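Local coordinates for protein amine Dehydrogenase (Pseudomonas putida, PDB 1JMX) that probably takes part in electron transfer through two covalently bound c-type hemes, as the alpha subunit of a quinohemoprotein amine dehydrogenase, at residues V123-L127 with W144-L149; G298-L304 with L331-R337; S415-E419 with M437-F443. All blocks are in the same frame, centred on the assembly; numbering follows the deposited sequence.

Interaction 1: residues V123-L127 with W144-L149; sequences VNFHL and WLPIAL. With HEC (heme c), chain E.
With chi1 of Val123 at 175°, its CG1 branch is directed from helix 116-129 in among Trp144, Leu145, Ala148 and Leu149, while chi1 of -161° in Trp144 swings the indole back so that its CZ3 corner meets that methyl obliquely. The result is a knob-into-hole fit: CG1 of Val123 lies 3.8 Å from CZ3 of Trp144 and 3.9 Å from CB of Ala148. A beta-branched valine fills this hole without a long, flexible chain, and the short side chain of Ala148 rests its CB over one face of the indole, toward the rim. One turn further along, CD1 of Leu127 packs against CD2 of Leu145 at 3.8 Å, the two side chains crossing at about a right angle. The two helix segments run nearly antiparallel, at 158°, with axes 11.1 Å apart, a separation that large side chains such as Trp144 and the leucines can bridge. Asn124, at the margin, grazes Leu149, but its amide is engaged by Glu120 O and by Val122 of a neighbouring subunit.

The same two segments also reach the heme. His126 NE2 binds the heme iron at 2.1 Å, and a hydrogen bond between its ND1 and Leu122 O, one turn back, fixes the rotation of the imidazole. Trp144 reaches the porphyrin margin, its CZ2 being 4.0 Å from heme CBB on a thioether arm. With His104 as the other axial ligand and Cys100 and Cys103 as covalent anchors, this is a bis-histidine c-type heme site, walled here by an antiparallel helix pair.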
loop_
_atom_site.group_PDB
_atom_site.type_symbol
_atom_site.label_atom_id
_atom_site.label_comp_id
_atom_site.label_asym_id
_atom_site.label_seq_id
_atom_site.Cartn_x
_atom_site.Cartn_y
_atom_site.Cartn_z
ATOM N N VAL A 123 -8.020 16.045 -6.274
ATOM C CA VAL A 123 -6.616 16.326 -5.963
ATOM C C VAL A 123 -6.472 17.086 -4.635
ATOM O O VAL A 123 -5.619 16.750 -3.814
ATOM C CB VAL A 123 -5.926 17.119 -7.090
ATOM C CG1 VAL A 123 -4.515 17.497 -6.680
ATOM C CG2 VAL A 123 -5.882 16.290 -8.354
ATOM N N ASN A 124 -7.321 18.092 -4.421
ATOM C CA ASN A 124 -7.295 18.879 -3.188
ATOM C C ASN A 124 -7.616 18.021 -1.975
ATOM O O ASN A 124 -7.033 18.211 -0.915
ATOM C CB ASN A 124 -8.268 20.061 -3.273
ATOM C CG ASN A 124 -7.707 21.214 -4.070
ATOM O OD1 ASN A 124 -6.902 21.988 -3.570
ATOM N ND2 ASN A 124 -8.116 21.321 -5.320
ATOM N N PHE A 125 -8.544 17.082 -2.135
ATOM C CA PHE A 125 -8.909 16.181 -1.048
ATOM C C PHE A 125 -7.729 15.306 -0.634
ATOM O O PHE A 125 -7.529 15.061 0.544
ATOM C CB PHE A 125 -10.088 15.280 -1.435
ATOM C CG PHE A 125 -10.207 14.036 -0.580
ATOM C CD1 PHE A 125 -9.807 12.793 -1.075
ATOM C CD2 PHE A 125 -10.658 14.114 0.735
ATOM C CE1 PHE A 125 -9.852 11.665 -0.275
ATOM C CE2 PHE A 125 -10.704 12.984 1.543
ATOM C CZ PHE A 125 -10.299 11.759 1.036
ATOM N N HIS A 126 -6.979 14.803 -1.609
ATOM C CA HIS A 126 -5.832 13.952 -1.321
ATOM C C HIS A 126 -4.779 14.658 -0.489
ATOM O O HIS A 126 -4.426 14.190 0.593
ATOM C CB HIS A 126 -5.213 13.423 -2.615
ATOM C CG HIS A 126 -5.949 12.262 -3.194
ATOM N ND1 HIS A 126 -7.102 12.367 -3.940
ATOM C CD2 HIS A 126 -5.709 10.935 -3.077
ATOM C CE1 HIS A 126 -7.514 11.144 -4.234
ATOM N NE2 HIS A 126 -6.699 10.246 -3.732
ATOM N N LEU A 127 -4.284 15.786 -0.993
ATOM C CA LEU A 127 -3.265 16.556 -0.287
ATOM C C LEU A 127 -3.822 17.124 1.024
ATOM O O LEU A 127 -3.074 17.349 1.966
ATOM C CB LEU A 127 -2.739 17.694 -1.170
ATOM C CG LEU A 127 -1.240 18.018 -1.148
ATOM C CD1 LEU A 127 -1.037 19.401 -1.708
ATOM C CD2 LEU A 127 -0.647 17.934 0.243
ATOM N N TRP A 144 4.622 18.782 -6.817
ATOM C CA TRP A 144 3.458 17.913 -6.911
ATOM C C TRP A 144 2.106 18.566 -7.177
ATOM O O TRP A 144 1.417 18.183 -8.117
ATOM C CB TRP A 144 3.367 17.002 -5.685
ATOM C CG TRP A 144 2.499 15.817 -5.936
ATOM C CD1 TRP A 144 2.884 14.625 -6.466
ATOM C CD2 TRP A 144 1.081 15.735 -5.748
ATOM N NE1 TRP A 144 1.796 13.809 -6.636
ATOM C CE2 TRP A 144 0.674 14.464 -6.203
ATOM C CE3 TRP A 144 0.114 16.614 -5.242
ATOM C CZ2 TRP A 144 -0.661 14.048 -6.171
ATOM C CZ3 TRP A 144 -1.213 16.199 -5.207
ATOM C CH2 TRP A 144 -1.587 14.928 -5.670
ATOM N N LEU A 145 1.725 19.540 -6.356
ATOM C CA LEU A 145 0.428 20.196 -6.525
ATOM C C LEU A 145 0.227 20.872 -7.899
ATOM O O LEU A 145 -0.763 20.587 -8.581
ATOM C CB LEU A 145 0.144 21.143 -5.350
ATOM C CG LEU A 145 -1.255 21.746 -5.201
ATOM C CD1 LEU A 145 -2.326 20.653 -5.223
ATOM C CD2 LEU A 145 -1.301 22.542 -3.908
ATOM N N PRO A 146 1.158 21.751 -8.330
ATOM C CA PRO A 146 1.040 22.426 -9.635
ATOM C C PRO A 146 0.931 21.444 -10.816
ATOM O O PRO A 146 0.125 21.632 -11.729
ATOM C CB PRO A 146 2.335 23.229 -9.709
ATOM C CG PRO A 146 2.562 23.598 -8.292
ATOM C CD PRO A 146 2.297 22.301 -7.574
ATOM N N ILE A 147 1.757 20.405 -10.787
ATOM C CA ILE A 147 1.778 19.373 -11.821
ATOM C C ILE A 147 0.444 18.622 -11.838
ATOM O O ILE A 147 -0.133 18.372 -12.899
ATOM C CB ILE A 147 2.951 18.368 -11.556
ATOM C CG1 ILE A 147 4.298 19.027 -11.869
ATOM C CG2 ILE A 147 2.784 17.094 -12.354
ATOM C CD1 ILE A 147 5.484 18.224 -11.393
ATOM N N ALA A 148 -0.055 18.284 -10.655
ATOM C CA ALA A 148 -1.306 17.545 -10.535
ATOM C C ALA A 148 -2.511 18.352 -11.022
ATOM O O ALA A 148 -3.401 17.813 -11.671
ATOM C CB ALA A 148 -1.505 17.088 -9.095
ATOM N N LEU A 149 -2.513 19.649 -10.740
ATOM C CA LEU A 149 -3.612 20.517 -11.142
ATOM C C LEU A 149 -3.532 20.975 -12.595
ATOM O O LEU A 149 -4.544 21.017 -13.287
ATOM C CB LEU A 149 -3.691 21.742 -10.226
ATOM C CG LEU A 149 -4.011 21.516 -8.742
ATOM C CD1 LEU A 149 -3.888 22.822 -7.980
ATOM C CD2 LEU A 149 -5.405 20.921 -8.580
HETATM FE FE HEC E . -6.207 8.290 -4.449
HETATM C CHA HEC E . -8.990 7.183 -2.968
HETATM C CHB HEC E . -8.015 9.002 -7.210
HETATM C CHC HEC E . -3.440 9.583 -5.912
HETATM C CHD HEC E . -4.406 7.585 -1.617
HETATM N NA HEC E . -8.080 8.105 -4.980
HETATM C C1A HEC E . -9.112 7.618 -4.246
HETATM C C2A HEC E . -10.347 7.634 -4.978
HETATM C C3A HEC E . -10.065 8.134 -6.179
HETATM C C4A HEC E . -8.661 8.439 -6.173
HETATM C CMA HEC E . -11.041 8.358 -7.321
HETATM C CAA HEC E . -11.690 7.185 -4.446
HETATM C CBA HEC E . -12.516 8.466 -4.354
HETATM C CGA HEC E . -13.919 8.332 -3.818
HETATM O O1A HEC E . -14.362 7.252 -3.465
HETATM O O2A HEC E . -14.583 9.344 -3.742
HETATM N NB HEC E . -5.810 9.103 -6.174
HETATM C C1B HEC E . -6.688 9.334 -7.234
HETATM C C2B HEC E . -6.085 9.986 -8.347
HETATM C C3B HEC E . -4.787 10.184 -7.981
HETATM C C4B HEC E . -4.614 9.610 -6.641
HETATM C CMB HEC E . -6.781 10.395 -9.661
HETATM C CAB HEC E . -3.777 10.898 -8.868
HETATM C CBB HEC E . -3.430 12.330 -8.454
HETATM N NC HEC E . -4.322 8.505 -3.892
HETATM C C1C HEC E . -3.299 9.056 -4.632
HETATM C C2C HEC E . -2.055 9.035 -3.919
HETATM C C3C HEC E . -2.305 8.472 -2.734
HETATM C C4C HEC E . -3.727 8.152 -2.697
HETATM C CMC HEC E . -0.721 9.563 -4.451
HETATM C CAC HEC E . -1.217 8.127 -1.741
HETATM C CBC HEC E . -0.779 9.135 -0.696
HETATM N ND HEC E . -6.604 7.551 -2.670
HETATM C C1D HEC E . -5.764 7.316 -1.600
HETATM C C2D HEC E . -6.496 6.767 -0.455
HETATM C C3D HEC E . -7.802 6.683 -0.897
HETATM C C4D HEC E . -7.824 7.148 -2.226
HETATM C CMD HEC E . -5.912 6.389 0.903
HETATM C CAD HEC E . -9.088 6.207 -0.209
HETATM C CBD HEC E . -8.973 5.646 1.169
HETATM C CGD HEC E . -8.866 4.159 1.131
HETATM O O1D HEC E . -8.416 3.618 0.095
HETATM O O2D HEC E . -9.230 3.507 2.135
#

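Interaction 2: residues G298-L304 with L331-R337; sequences GESEITL and LVRLKAR
From Glu299 opposite Arg337 to Leu304 opposite Val332, the two strands run antiparallel in regular register, their axes 4.5 Å apart, with paired backbone bonds at Ser300-Ala336, Ile302-Leu334 and Leu304-Val332. Leu304 N reaches Val332 O at 2.7 Å; at the non-hydrogen-bonded pairs, CA-H groups lean on carbonyls instead, as Thr303 CA does on Val332 O at 3.2 Å.

The side chains of the hydrogen-bonded pairs form a mainly apolar face, with Ser300 at its end. Leu334 places CG between its backbone N and carbonyl carbon (chi1 49°), which spreads its methyls toward both neighbours: CD1 lies 3.9 Å from Ile302 CB, and CD2 equally far from Leu304 CD2. Branched Ile302, Leu304, Val332 and Leu334 fill this face, which packs on Leu309 and Leu315, the small Ala336 lying against the latter. The strands are the inner pair of a run 285-295, 299-307, 331-338, 319-327, consistent with the immunoglobulin-like fold of the E-set clan to which domain III is assigned.

Mostly long polar chains, with Thr303 among them, occupy the other face, their stems giving apolar cover and their ends carrying charge. The carboxylate of Glu299 lies across the stem of Lys335, OE1 being 3.3 Å from CG, while Lys335 NZ lies too far from that carboxylate for a salt bridge. Glu301, bent at chi2 (-89°), brings OE2 to the edge of the Arg333 guanidinium, 3.7 Å from NE, in a long salt bridge with the two planes 81° apart. With an alanine here, Arg333 would probably keep its salt bridge to Glu326 but lose the second negative charge beside NE, and its stem would be less covered. Arg337 pairs with Glu320 of the adjacent strand. Buried Thr303 OG1 abuts Leu331 CD2 and has no polar partner.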
loop_
_atom_site.group_PDB
_atom_site.type_symbol
_atom_site.label_atom_id
_atom_site.label_comp_id
_atom_site.label_asym_id
_atom_site.label_seq_id
_atom_site.Cartn_x
_atom_site.Cartn_y
_atom_site.Cartn_z
ATOM N N GLY A 298 -1.749 -41.273 -26.597
ATOM C CA GLY A 298 -2.318 -41.356 -25.263
ATOM C C GLY A 298 -3.817 -41.600 -25.222
ATOM O O GLY A 298 -4.513 -41.505 -26.231
ATOM N N GLU A 299 -4.296 -41.925 -24.027
ATOM C CA GLU A 299 -5.703 -42.191 -23.753
ATOM C C GLU A 299 -6.119 -41.178 -22.680
ATOM O O GLU A 299 -5.456 -41.064 -21.636
ATOM C CB GLU A 299 -5.854 -43.614 -23.198
ATOM C CG GLU A 299 -6.635 -44.578 -24.086
ATOM C CD GLU A 299 -8.135 -44.552 -23.807
ATOM O OE1 GLU A 299 -8.908 -44.113 -24.690
ATOM O OE2 GLU A 299 -8.542 -44.989 -22.705
ATOM N N SER A 300 -7.208 -40.450 -22.929
ATOM C CA SER A 300 -7.663 -39.450 -21.969
ATOM C C SER A 300 -9.160 -39.204 -21.982
ATOM O O SER A 300 -9.797 -39.228 -23.038
ATOM C CB SER A 300 -6.936 -38.123 -22.210
ATOM O OG SER A 300 -7.450 -37.093 -21.384
ATOM N N GLU A 301 -9.706 -38.974 -20.789
ATOM C CA GLU A 301 -11.123 -38.686 -20.625
ATOM C C GLU A 301 -11.280 -37.185 -20.846
ATOM O O GLU A 301 -10.749 -36.379 -20.080
ATOM C CB GLU A 301 -11.579 -39.064 -19.214
ATOM C CG GLU A 301 -13.083 -39.384 -19.064
ATOM C CD GLU A 301 -13.957 -38.172 -18.750
ATOM O OE1 GLU A 301 -13.800 -37.581 -17.647
ATOM O OE2 GLU A 301 -14.824 -37.829 -19.595
ATOM N N ILE A 302 -11.920 -36.819 -21.949
ATOM C CA ILE A 302 -12.140 -35.423 -22.263
ATOM C C ILE A 302 -13.622 -35.109 -22.170
ATOM O O ILE A 302 -14.467 -35.897 -22.588
ATOM C CB ILE A 302 -11.645 -35.085 -23.668
ATOM C CG1 ILE A 302 -10.133 -35.258 -23.737
ATOM C CG2 ILE A 302 -12.020 -33.670 -24.040
ATOM C CD1 ILE A 302 -9.540 -34.859 -25.071
ATOM N N THR A 303 -13.935 -33.956 -21.598
ATOM C CA THR A 303 -15.313 -33.531 -21.475
ATOM C C THR A 303 -15.498 -32.152 -22.104
ATOM O O THR A 303 -14.660 -31.272 -21.959
ATOM C CB THR A 303 -15.806 -33.581 -20.009
ATOM O OG1 THR A 303 -16.530 -32.384 -19.696
ATOM C CG2 THR A 303 -14.656 -33.776 -19.039
ATOM N N LEU A 304 -16.546 -32.024 -22.909
ATOM C CA LEU A 304 -16.873 -30.780 -23.590
ATOM C C LEU A 304 -17.965 -30.061 -22.814
ATOM O O LEU A 304 -18.937 -30.674 -22.372
ATOM C CB LEU A 304 -17.336 -31.054 -25.027
ATOM C CG LEU A 304 -16.307 -31.570 -26.044
ATOM C CD1 LEU A 304 -15.126 -30.604 -26.119
ATOM C CD2 LEU A 304 -15.831 -32.968 -25.673
ATOM N N LEU A 331 -23.075 -30.885 -21.449
ATOM C CA LEU A 331 -21.871 -31.613 -21.079
ATOM C C LEU A 331 -21.749 -32.923 -21.853
ATOM O O LEU A 331 -22.646 -33.770 -21.820
ATOM C CB LEU A 331 -21.890 -31.896 -19.570
ATOM C CG LEU A 331 -20.563 -31.968 -18.801
ATOM C CD1 LEU A 331 -20.834 -32.221 -17.324
ATOM C CD2 LEU A 331 -19.685 -33.066 -19.361
ATOM N N VAL A 332 -20.632 -33.084 -22.552
ATOM C CA VAL A 332 -20.372 -34.297 -23.315
ATOM C C VAL A 332 -19.071 -34.921 -22.819
ATOM O O VAL A 332 -18.011 -34.328 -22.951
ATOM C CB VAL A 332 -20.273 -33.999 -24.838
ATOM C CG1 VAL A 332 -19.980 -35.279 -25.620
ATOM C CG2 VAL A 332 -21.578 -33.369 -25.336
ATOM N N ARG A 333 -19.171 -36.075 -22.163
ATOM C CA ARG A 333 -17.991 -36.782 -21.657
ATOM C C ARG A 333 -17.600 -37.914 -22.597
ATOM O O ARG A 333 -18.450 -38.701 -23.026
ATOM C CB ARG A 333 -18.251 -37.348 -20.272
ATOM C CG ARG A 333 -18.314 -36.307 -19.193
ATOM C CD ARG A 333 -18.703 -36.945 -17.892
ATOM N NE ARG A 333 -17.928 -38.164 -17.673
ATOM C CZ ARG A 333 -18.450 -39.325 -17.274
ATOM N NH1 ARG A 333 -19.763 -39.434 -17.046
ATOM N NH2 ARG A 333 -17.655 -40.380 -17.091
ATOM N N LEU A 334 -16.313 -38.006 -22.903
ATOM C CA LEU A 334 -15.844 -39.040 -23.804
ATOM C C LEU A 334 -14.441 -39.516 -23.511
ATOM O O LEU A 334 -13.687 -38.892 -22.763
ATOM C CB LEU A 334 -15.955 -38.566 -25.260
ATOM C CG LEU A 334 -15.395 -37.185 -25.623
ATOM C CD1 LEU A 334 -13.904 -37.276 -25.960
ATOM C CD2 LEU A 334 -16.162 -36.635 -26.815
ATOM N N LYS A 335 -14.129 -40.685 -24.045
ATOM C CA LYS A 335 -12.807 -41.253 -23.886
ATOM C C LYS A 335 -12.183 -41.007 -25.243
ATOM O O LYS A 335 -12.830 -41.217 -26.272
ATOM C CB LYS A 335 -12.891 -42.753 -23.619
ATOM C CG LYS A 335 -11.626 -43.312 -23.025
ATOM C CD LYS A 335 -11.520 -42.944 -21.555
ATOM C CE LYS A 335 -12.587 -43.673 -20.727
ATOM N NZ LYS A 335 -12.470 -43.384 -19.259
ATOM N N ALA A 336 -10.961 -40.497 -25.256
ATOM C CA ALA A 336 -10.304 -40.230 -26.520
ATOM C C ALA A 336 -8.940 -40.867 -26.526
ATOM O O ALA A 336 -8.387 -41.199 -25.474
ATOM C CB ALA A 336 -10.189 -38.739 -26.760
ATOM N N ARG A 337 -8.396 -41.030 -27.722
ATOM C CA ARG A 337 -7.085 -41.632 -27.882
ATOM C C ARG A 337 -6.428 -40.973 -29.068
ATOM O O ARG A 337 -7.029 -40.871 -30.121
ATOM C CB ARG A 337 -7.214 -43.137 -28.149
ATOM C CG ARG A 337 -5.896 -43.895 -28.119
ATOM C CD ARG A 337 -6.090 -45.356 -28.520
ATOM N NE ARG A 337 -7.217 -45.974 -27.815
ATOM C CZ ARG A 337 -8.227 -46.601 -28.421
ATOM N NH1 ARG A 337 -8.259 -46.705 -29.748
ATOM N NH2 ARG A 337 -9.219 -47.114 -27.703
#

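Interaction 3: residues S415-E419 with M437-F443; sequences SWKVE and MQADGVF
The alpha carbon of Gly441 sits over the five-membered ring of Trp416, 3.6 Å from its centroid and 16° off the ring normal, a close CH-pi contact. The indole presents its CD1 edge to the turn as well, with Ala439 O near the ring plane and 3.3 Å from CD1. Closer to the backbone, CB of Trp416 packs against Met437 CG at 3.9 Å. Met437 starts with CG trans to its backbone N (chi1 177°) and then bends twice, which carries its methyl CE on to Val418 CG2 at 3.8 Å; a flexible, unbranched chain can follow this curved path between two residues of the strand. Val418 CG2 also meets the ring of Phe443, 4.0 Å from CE1, the two side chains crossing at about a right angle.

The turn, together with a backbone bond from Gly441 to Phe393, places the glycine at the indole. Residues Gln438 to Gly441 form a type I turn, with Gly441 N bonded to Gln438 O at 3.1 Å, and Gln438 N closes the hairpin on Val442 O. Gly441 takes a positive phi (93°), where a side chain would strike both the preceding carbonyl and Trp416 NE1; having none, it lets its CA approach the ring face. Further out, Trp416 also touches Ala395 of strand 391-400 and Val466 and Ala468 of strand 462-470. The local motif is a beta-hairpin with a type I turn and G1 bulge, whose second strand joins the sheet of E-set domain IV beside 391-400 while its turn packs on Trp416 of strand 406-420.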
loop_
_atom_site.group_PDB
_atom_site.type_symbol
_atom_site.label_atom_id
_atom_site.label_comp_id
_atom_site.label_asym_id
_atom_site.label_seq_id
_atom_site.Cartn_x
_atom_site.Cartn_y
_atom_site.Cartn_z
ATOM N N SER A 415 5.577 -31.112 -9.941
ATOM C CA SER A 415 6.068 -31.118 -8.575
ATOM C C SER A 415 6.437 -29.666 -8.304
ATOM O O SER A 415 6.919 -28.962 -9.193
ATOM C CB SER A 415 7.315 -31.999 -8.468
ATOM O OG SER A 415 8.090 -31.668 -7.322
ATOM N N TRP A 416 6.218 -29.224 -7.074
ATOM C CA TRP A 416 6.511 -27.853 -6.706
ATOM C C TRP A 416 7.436 -27.747 -5.526
ATOM O O TRP A 416 7.333 -28.515 -4.569
ATOM C CB TRP A 416 5.220 -27.105 -6.384
ATOM C CG TRP A 416 4.337 -26.952 -7.555
ATOM C CD1 TRP A 416 3.342 -27.797 -7.949
ATOM C CD2 TRP A 416 4.361 -25.888 -8.503
ATOM N NE1 TRP A 416 2.740 -27.320 -9.084
ATOM C CE2 TRP A 416 3.347 -26.149 -9.448
ATOM C CE3 TRP A 416 5.141 -24.739 -8.650
ATOM C CZ2 TRP A 416 3.094 -25.302 -10.525
ATOM C CZ3 TRP A 416 4.891 -23.899 -9.720
ATOM C CH2 TRP A 416 3.874 -24.186 -10.644
ATOM N N LYS A 417 8.355 -26.794 -5.621
ATOM C CA LYS A 417 9.283 -26.515 -4.547
ATOM C C LYS A 417 9.636 -25.035 -4.529
ATOM O O LYS A 417 9.331 -24.286 -5.456
ATOM C CB LYS A 417 10.545 -27.379 -4.617
ATOM C CG LYS A 417 11.432 -27.157 -5.813
ATOM C CD LYS A 417 12.699 -27.996 -5.662
ATOM C CE LYS A 417 13.344 -28.308 -7.008
ATOM N NZ LYS A 417 13.681 -27.062 -7.743
ATOM N N VAL A 418 10.286 -24.634 -3.447
ATOM C CA VAL A 418 10.691 -23.262 -3.226
ATOM C C VAL A 418 12.202 -23.204 -2.958
ATOM O O VAL A 418 12.763 -24.082 -2.293
ATOM C CB VAL A 418 9.867 -22.686 -2.032
ATOM C CG1 VAL A 418 10.713 -21.775 -1.151
ATOM C CG2 VAL A 418 8.639 -21.962 -2.561
ATOM N N GLU A 419 12.861 -22.193 -3.519
ATOM C CA GLU A 419 14.293 -22.004 -3.326
ATOM C C GLU A 419 14.561 -20.532 -3.095
ATOM O O GLU A 419 13.810 -19.691 -3.568
ATOM C CB GLU A 419 15.060 -22.440 -4.570
ATOM C CG GLU A 419 14.678 -23.810 -5.062
ATOM C CD GLU A 419 15.685 -24.370 -6.029
ATOM O OE1 GLU A 419 15.999 -23.689 -7.044
ATOM O OE2 GLU A 419 16.165 -25.496 -5.760
ATOM N N MET A 437 5.427 -24.835 0.835
ATOM C CA MET A 437 4.945 -25.102 -0.509
ATOM C C MET A 437 4.380 -26.515 -0.473
ATOM O O MET A 437 5.048 -27.462 -0.046
ATOM C CB MET A 437 6.088 -25.027 -1.525
ATOM C CG MET A 437 5.678 -25.356 -2.947
ATOM S SD MET A 437 4.489 -24.177 -3.603
ATOM C CE MET A 437 5.577 -23.050 -4.448
ATOM N N GLN A 438 3.124 -26.640 -0.867
ATOM C CA GLN A 438 2.470 -27.931 -0.884
ATOM C C GLN A 438 2.613 -28.546 -2.269
ATOM O O GLN A 438 2.846 -27.839 -3.252
ATOM C CB GLN A 438 0.999 -27.762 -0.524
ATOM C CG GLN A 438 0.794 -27.042 0.785
ATOM C CD GLN A 438 -0.661 -26.790 1.088
ATOM O OE1 GLN A 438 -1.506 -26.768 0.186
ATOM N NE2 GLN A 438 -0.971 -26.592 2.369
ATOM N N ALA A 439 2.451 -29.865 -2.337
ATOM C CA ALA A 439 2.561 -30.612 -3.586
ATOM C C ALA A 439 1.656 -30.090 -4.702
ATOM O O ALA A 439 2.053 -30.081 -5.871
ATOM C CB ALA A 439 2.279 -32.088 -3.333
ATOM N N ASP A 440 0.451 -29.658 -4.334
ATOM C CA ASP A 440 -0.527 -29.143 -5.290
ATOM C C ASP A 440 -0.232 -27.772 -5.907
ATOM O O ASP A 440 -0.954 -27.336 -6.805
ATOM C CB ASP A 440 -1.942 -29.185 -4.697
ATOM C CG ASP A 440 -2.059 -28.478 -3.347
ATOM O OD1 ASP A 440 -1.035 -28.124 -2.730
ATOM O OD2 ASP A 440 -3.207 -28.292 -2.885
ATOM N N GLY A 441 0.854 -27.129 -5.471
ATOM C CA GLY A 441 1.222 -25.829 -6.008
ATOM C C GLY A 441 0.670 -24.650 -5.224
ATOM O O GLY A 441 0.630 -23.528 -5.721
ATOM N N VAL A 442 0.216 -24.920 -4.006
ATOM C CA VAL A 442 -0.327 -23.897 -3.131
ATOM C C VAL A 442 0.692 -23.620 -2.041
ATOM O O VAL A 442 1.102 -24.535 -1.324
ATOM C CB VAL A 442 -1.645 -24.367 -2.467
ATOM C CG1 VAL A 442 -2.061 -23.419 -1.366
ATOM C CG2 VAL A 442 -2.740 -24.457 -3.492
ATOM N N PHE A 443 1.147 -22.371 -1.963
ATOM C CA PHE A 443 2.098 -21.961 -0.938
ATOM C C PHE A 443 1.350 -21.290 0.217
ATOM O O PHE A 443 0.643 -20.306 0.020
ATOM C CB PHE A 443 3.139 -20.991 -1.502
ATOM C CG PHE A 443 4.210 -20.621 -0.513
ATOM C CD1 PHE A 443 5.357 -21.398 -0.388
ATOM C CD2 PHE A 443 4.069 -19.505 0.306
ATOM C CE1 PHE A 443 6.352 -21.069 0.539
ATOM C CE2 PHE A 443 5.056 -19.169 1.234
ATOM C CZ PHE A 443 6.201 -19.955 1.350
#

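How the interactions relate
Following the chain from the N terminus, the three contacts come in series, without nesting or crossing. Interaction 1 closes a 16-residue, mostly irregular connection and joins two helices of the heme-binding region. An eight-stranded antiparallel barrel, strands 182-190 to 269-280, is then built before interaction 2 closes 26 residues holding strands 313-314 and 319-327. Interaction 3 closes 17 residues that include helices 423-427 and 430-433, bringing a hairpin back onto strand 406-420 in domain IV. Each contact thus lies within a different domain. Interactions 1 and 2 lie on opposite sides of the chain's centre, their centres 59 Å apart; even interactions 2 and 3 stay about 18 Å apart at their nearest atoms.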